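Side-chain contacts in RickCE (PDB 5HAM), which probably acts as a bacterial effector protease of the CE clan, a cysteine peptidase that removes ubiquitin from proteins: residues 113-116 and 117-120; 85-88 and 89-93. One frame throughout, in Å; residues are numbered along the deposited sequence.

Contact 1: 113-116 and 117-120; sequences QQQI and NEDI
Ile116 and Ile120 meet through one methyl each: CG2 of Ile116 lies 3.7 Å from CD1 of Ile120, the two branched chains slanting across each other one helical turn apart. In Ile120, chi1 (-66°) sets CG1 beside the backbone N and 3.3 Å from the O of Ile116, and CD1 follows at 3.4 Å. That oxygen also accepts the Ile120 N-H at 2.9 Å. Asn117 folds back in the same manner, its CG 3.1 Å from the O of Gln113, which takes the Asn117 N-H at 2.9 Å. These i to i+4 bonds belong to the long helix 96-130, which runs past edge strand 27-34 of the mixed sheet. Here Gln113 and Asn117 point the same way, with CG of Gln113 3.9 Å from ND2 of Asn117 and their amide planes turned 51° apart. Both amides reach Thr34: NE2 of Gln113 bonds its OG1 and ND2 of Asn117 its O, which gives the buried Asn117 amide a backbone partner. Further round the helix, Glu118 extends to a salt bridge with Lys186 of helix 175-188, while the O of Gln115 accepts the Asp119 N-H at 3.0 Å.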
ATOM      1  N   GLN A 113       7.727  -4.030   9.527  1.00 20.03           N
ATOM      2  CA  GLN A 113       6.870  -3.980   8.341  1.00 21.57           C
ATOM      3  C   GLN A 113       6.837  -5.281   7.511  1.00 31.55           C
ATOM      4  O   GLN A 113       5.748  -5.770   7.148  1.00 29.28           O
ATOM      5  CB  GLN A 113       7.246  -2.782   7.463  1.00 16.01           C
ATOM      6  CG  GLN A 113       6.418  -2.655   6.191  1.00 28.92           C
ATOM      7  CD  GLN A 113       6.619  -1.307   5.501  1.00 31.93           C
ATOM      8  OE1 GLN A 113       7.708  -0.744   5.530  1.00 37.26           O
ATOM      9  NE2 GLN A 113       5.557  -0.774   4.908  1.00 20.80           N
ATOM     10  N   GLN A 114       8.003  -5.858   7.223  1.00 29.40           N
ATOM     11  CA  GLN A 114       8.000  -7.086   6.439  1.00 27.37           C
ATOM     12  C   GLN A 114       7.494  -8.289   7.239  1.00 23.59           C
ATOM     13  O   GLN A 114       6.792  -9.139   6.702  1.00 26.77           O
ATOM     14  CB  GLN A 114       9.328  -7.339   5.699  1.00 38.05           C
ATOM     15  CG  GLN A 114      10.398  -8.099   6.442  1.00 48.47           C
ATOM     16  CD  GLN A 114      11.780  -7.990   5.768  1.00 57.63           C
ATOM     17  OE1 GLN A 114      11.891  -7.664   4.580  1.00 58.95           O
ATOM     18  NE2 GLN A 114      12.839  -8.255   6.542  1.00 53.33           N
ATOM     19  N   GLN A 115       7.783  -8.335   8.533  1.00 24.28           N
ATOM     20  CA  GLN A 115       7.202  -9.402   9.361  1.00 27.48           C
ATOM     21  C   GLN A 115       5.684  -9.267   9.558  1.00 25.30           C
ATOM     22  O   GLN A 115       4.967 -10.272   9.598  1.00 27.96           O
ATOM     23  CB  GLN A 115       7.908  -9.520  10.710  1.00 26.47           C
ATOM     24  CG  GLN A 115       7.414 -10.703  11.548  1.00 42.75           C
ATOM     25  CD  GLN A 115       7.443 -12.040  10.797  1.00 52.44           C
ATOM     26  OE1 GLN A 115       6.398 -12.657  10.558  1.00 52.84           O
ATOM     27  NE2 GLN A 115       8.642 -12.500  10.440  1.00 53.11           N
ATOM     28  N   ILE A 116       5.202  -8.028   9.668  1.00 26.86           N
ATOM     29  CA  ILE A 116       3.774  -7.774   9.850  1.00 22.46           C
ATOM     30  C   ILE A 116       3.055  -8.108   8.548  1.00 24.18           C
ATOM     31  O   ILE A 116       1.986  -8.729   8.570  1.00 23.32           O
ATOM     32  CB  ILE A 116       3.472  -6.310  10.355  1.00 30.70           C
ATOM     33  CG1 ILE A 116       3.838  -6.161  11.834  1.00 25.48           C
ATOM     34  CG2 ILE A 116       2.001  -5.963  10.226  1.00 21.64           C
ATOM     35  CD1 ILE A 116       4.176  -4.724  12.251  1.00 23.30           C
ATOM     36  N   ASN A 117       3.664  -7.739   7.416  1.00 24.37           N
ATOM     37  CA  ASN A 117       3.103  -8.091   6.107  1.00 23.80           C
ATOM     38  C   ASN A 117       2.955  -9.599   5.951  1.00 28.37           C
ATOM     39  O   ASN A 117       1.916 -10.078   5.526  1.00 34.81           O
ATOM     40  CB  ASN A 117       3.931  -7.529   4.943  1.00 24.16           C
ATOM     41  CG  ASN A 117       3.743  -6.023   4.752  1.00 22.53           C
ATOM     42  OD1 ASN A 117       2.797  -5.432   5.257  1.00 24.95           O
ATOM     43  ND2 ASN A 117       4.640  -5.408   3.997  1.00 23.98           N
ATOM     44  N   GLU A 118       3.985 -10.355   6.306  1.00 29.23           N
ATOM     45  CA  GLU A 118       3.850 -11.812   6.312  1.00 31.33           C
ATOM     46  C   GLU A 118       2.753 -12.315   7.266  1.00 25.96           C
ATOM     47  O   GLU A 118       1.990 -13.215   6.922  1.00 29.14           O
ATOM     48  CB  GLU A 118       5.172 -12.488   6.655  1.00 36.30           C
ATOM     49  CG  GLU A 118       6.214 -12.371   5.586  1.00 48.43           C
ATOM     50  CD  GLU A 118       7.530 -12.959   6.021  1.00 59.79           C
ATOM     51  OE1 GLU A 118       7.623 -13.380   7.189  1.00 64.16           O
ATOM     52  OE2 GLU A 118       8.472 -12.996   5.204  1.00 66.21           O
ATOM     53  N   ASP A 119       2.674 -11.739   8.460  1.00 25.83           N
ATOM     54  CA  ASP A 119       1.655 -12.166   9.416  1.00 23.89           C
ATOM     55  C   ASP A 119       0.230 -11.950   8.911  1.00 23.73           C
ATOM     56  O   ASP A 119      -0.655 -12.768   9.157  1.00 28.30           O
ATOM     57  CB  ASP A 119       1.881 -11.522  10.782  1.00 29.21           C
ATOM     58  CG  ASP A 119       3.171 -11.993  11.431  1.00 41.82           C
ATOM     59  OD1 ASP A 119       3.612 -13.130  11.138  1.00 46.50           O
ATOM     60  OD2 ASP A 119       3.750 -11.235  12.230  1.00 40.81           O
ATOM     61  N   ILE A 120       0.012 -10.874   8.169  1.00 27.58           N
ATOM     62  CA  ILE A 120      -1.305 -10.604   7.610  1.00 18.99           C
ATOM     63  C   ILE A 120      -1.668 -11.631   6.542  1.00 27.31           C
ATOM     64  O   ILE A 120      -2.776 -12.162   6.526  1.00 28.89           O
ATOM     65  CB  ILE A 120      -1.365  -9.187   7.059  1.00 21.98           C
ATOM     66  CG1 ILE A 120      -1.231  -8.182   8.214  1.00 18.16           C
ATOM     67  CG2 ILE A 120      -2.647  -8.972   6.287  1.00 23.68           C
ATOM     68  CD1 ILE A 120      -0.706  -6.819   7.793  1.00 17.28           C
TER

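Contact 2: 85-88 and 89-93; sequences AKKR and EEILK
The carbonyl O of Lys86 accepts the N-H of Glu90 and a proton of a water, both at 3.1 Å. The same water lies 3.2 Å from OE1 of Glu89 and can donate there as well, linking the Glu89 carboxylate to the backbone one turn back. It has more acceptors around it than protons, so its hydrogens are probably shared among them. Glu89 gets there with an extended chain, CG anti to the backbone N (chi1 -172°), and its OE2 also has a weak bond to Gln63 and a long salt bridge, 3.9 Å, to NZ of Lys93. On another face of helix 75-93, the chain of Lys87 runs out straight and passes slantwise by Ile91, CE against CD1 at 3.7 Å; the contact is made by the aliphatic part of the lysine. Ile91 itself leans on Leu102 of helix 96-130, the next helix in the chain. Leu92 tucks its CD1 3.3 Å from the O of Arg88, which accepts the Leu92 N-H at 3.0 Å. The guanidinium of Arg88 reaches Asp47 through a bend at chi3 (76°). Two acceptors, the Lys86 carbonyl and the Glu89 carboxylate, are thus bridged by one water, while the long Glu89-Lys93 pair probably contributes little; the firm ion pair of this turn is the salt bridge Arg88 makes with Asp47.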
ATOM      1  N   ALA A  85      16.262  17.317   0.978  1.00 19.45           N
ATOM      2  CA  ALA A  85      17.674  17.689   1.066  1.00 23.41           C
ATOM      3  C   ALA A  85      17.954  18.354   2.403  1.00 24.61           C
ATOM      4  O   ALA A  85      18.935  18.038   3.072  1.00 26.05           O
ATOM      5  CB  ALA A  85      18.079  18.602  -0.078  1.00 21.06           C
ATOM      6  N   LYS A  86      17.071  19.263   2.793  1.00 23.84           N
ATOM      7  CA  LYS A  86      17.201  19.940   4.070  1.00 23.01           C
ATOM      8  C   LYS A  86      17.162  18.955   5.225  1.00 28.01           C
ATOM      9  O   LYS A  86      17.934  19.078   6.180  1.00 33.19           O
ATOM     10  CB  LYS A  86      16.124  21.016   4.211  1.00 20.88           C
ATOM     11  CG  LYS A  86      16.554  22.320   3.537  1.00 26.22           C
ATOM     12  CD  LYS A  86      15.434  23.275   3.236  1.00 29.12           C
ATOM     13  CE  LYS A  86      16.023  24.639   2.872  1.00 41.90           C
ATOM     14  NZ  LYS A  86      14.994  25.681   2.610  1.00 50.69           N
ATOM     15  N   LYS A  87      16.295  17.955   5.124  1.00 22.88           N
ATOM     16  CA  LYS A  87      16.225  16.948   6.168  1.00 26.46           C
ATOM     17  C   LYS A  87      17.538  16.169   6.254  1.00 29.91           C
ATOM     18  O   LYS A  87      18.029  15.866   7.350  1.00 28.76           O
ATOM     19  CB  LYS A  87      15.064  15.984   5.950  1.00 19.03           C
ATOM     20  CG  LYS A  87      14.973  14.918   7.039  1.00 25.26           C
ATOM     21  CD  LYS A  87      14.009  13.790   6.672  1.00 28.07           C
ATOM     22  CE  LYS A  87      14.398  12.510   7.370  1.00 32.24           C
ATOM     23  NZ  LYS A  87      13.833  11.296   6.695  1.00 43.43           N
ATOM     24  N   ARG A  88      18.097  15.856   5.089  1.00 29.83           N
ATOM     25  CA  ARG A  88      19.374  15.164   5.017  1.00 25.72           C
ATOM     26  C   ARG A  88      20.490  16.010   5.615  1.00 28.78           C
ATOM     27  O   ARG A  88      21.366  15.494   6.307  1.00 27.51           O
ATOM     28  CB  ARG A  88      19.704  14.816   3.580  1.00 25.82           C
ATOM     29  CG  ARG A  88      19.028  13.556   3.082  1.00 26.74           C
ATOM     30  CD  ARG A  88      19.539  13.192   1.690  1.00 28.64           C
ATOM     31  NE  ARG A  88      20.877  12.590   1.688  1.00 31.58           N
ATOM     32  CZ  ARG A  88      21.810  12.836   0.765  1.00 32.48           C
ATOM     33  NH1 ARG A  88      21.561  13.685  -0.222  1.00 23.77           N
ATOM     34  NH2 ARG A  88      22.990  12.232   0.823  1.00 33.28           N
ATOM     35  N   GLU A  89      20.456  17.312   5.354  1.00 28.44           N
ATOM     36  CA  GLU A  89      21.446  18.182   5.949  1.00 27.57           C
ATOM     37  C   GLU A  89      21.363  18.100   7.477  1.00 28.39           C
ATOM     38  O   GLU A  89      22.386  18.069   8.145  1.00 31.59           O
ATOM     39  CB  GLU A  89      21.288  19.623   5.469  1.00 32.08           C
ATOM     40  CG  GLU A  89      22.426  20.523   5.926  1.00 40.87           C
ATOM     41  CD  GLU A  89      22.253  21.977   5.516  1.00 48.06           C
ATOM     42  OE1 GLU A  89      21.114  22.382   5.178  1.00 46.45           O
ATOM     43  OE2 GLU A  89      23.266  22.718   5.546  1.00 50.70           O
ATOM     44  N   GLU A  90      20.150  18.042   8.021  1.00 19.68           N
ATOM     45  CA  GLU A  90      19.973  17.995   9.469  1.00 24.41           C
ATOM     46  C   GLU A  90      20.549  16.711  10.029  1.00 22.54           C
ATOM     47  O   GLU A  90      21.194  16.711  11.080  1.00 29.51           O
ATOM     48  CB  GLU A  90      18.498  18.092   9.869  1.00 23.92           C
ATOM     49  CG  GLU A  90      17.802  19.391   9.517  1.00 28.05           C
ATOM     50  CD  GLU A  90      18.307  20.595  10.287  1.00 43.30           C
ATOM     51  OE1 GLU A  90      19.212  20.463  11.144  1.00 48.37           O
ATOM     52  OE2 GLU A  90      17.785  21.700  10.026  1.00 53.72           O
ATOM     53  N   ILE A  91      20.301  15.619   9.327  1.00 19.03           N
ATOM     54  CA  ILE A  91      20.785  14.320   9.751  1.00 23.79           C
ATOM     55  C   ILE A  91      22.304  14.294   9.786  1.00 25.51           C
ATOM     56  O   ILE A  91      22.898  13.812  10.744  1.00 27.53           O
ATOM     57  CB  ILE A  91      20.228  13.199   8.851  1.00 20.86           C
ATOM     58  CG1 ILE A  91      18.784  12.884   9.266  1.00 26.67           C
ATOM     59  CG2 ILE A  91      21.048  11.932   8.972  1.00 18.62           C
ATOM     60  CD1 ILE A  91      18.016  12.062   8.244  1.00 26.17           C
ATOM     61  N   LEU A  92      22.932  14.853   8.762  1.00 24.03           N
ATOM     62  CA  LEU A  92      24.385  14.831   8.688  1.00 33.58           C
ATOM     63  C   LEU A  92      25.021  15.699   9.758  1.00 31.97           C
ATOM     64  O   LEU A  92      26.182  15.499  10.107  1.00 36.37           O
ATOM     65  CB  LEU A  92      24.866  15.251   7.303  1.00 35.13           C
ATOM     66  CG  LEU A  92      24.521  14.181   6.271  1.00 38.13           C
ATOM     67  CD1 LEU A  92      24.333  14.811   4.911  1.00 41.37           C
ATOM     68  CD2 LEU A  92      25.614  13.121   6.253  1.00 35.56           C
ATOM     69  N   LYS A  93      24.257  16.652  10.278  1.00 27.97           N
ATOM     70  CA  LYS A  93      24.733  17.510  11.367  1.00 31.05           C
ATOM     71  C   LYS A  93      24.665  16.867  12.766  1.00 28.20           C
ATOM     72  O   LYS A  93      25.268  17.373  13.698  1.00 32.33           O
ATOM     73  CB  LYS A  93      23.958  18.828  11.394  1.00 32.75           C
ATOM     74  CG  LYS A  93      24.367  19.865  10.371  1.00 37.82           C
ATOM     75  CD  LYS A  93      23.416  21.070  10.495  1.00 47.65           C
ATOM     76  CE  LYS A  93      23.719  22.196   9.503  1.00 52.81           C
ATOM     77  NZ  LYS A  93      22.555  23.135   9.375  1.00 52.54           N
TER
HETATM   78  O   HOH W   1      18.614  21.901   7.175  1.00 42.31           O

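Contacts 1 and 2 sit on consecutive helices, 96-130 and 75-93, with centres 30 Å apart and nearest atoms about 14 Å apart, without touching. Their connection runs through the start of helix 96-130, where Leu102 and Arg99 receive Ile91 and Leu92 of contact 2; the same helix then carries on to contact 1. Contact 1 is nearer the middle of the molecule, its centre 13 Å from that of the chain, against the outer strand 27-34, whose neighbour 135-141 lies in the catalytic region. Contact 2, at 27 Å, belongs to the outlying helical part with helix 52-69. The chain is a fragment of the full effector that holds its RickCE-like catalytic domain.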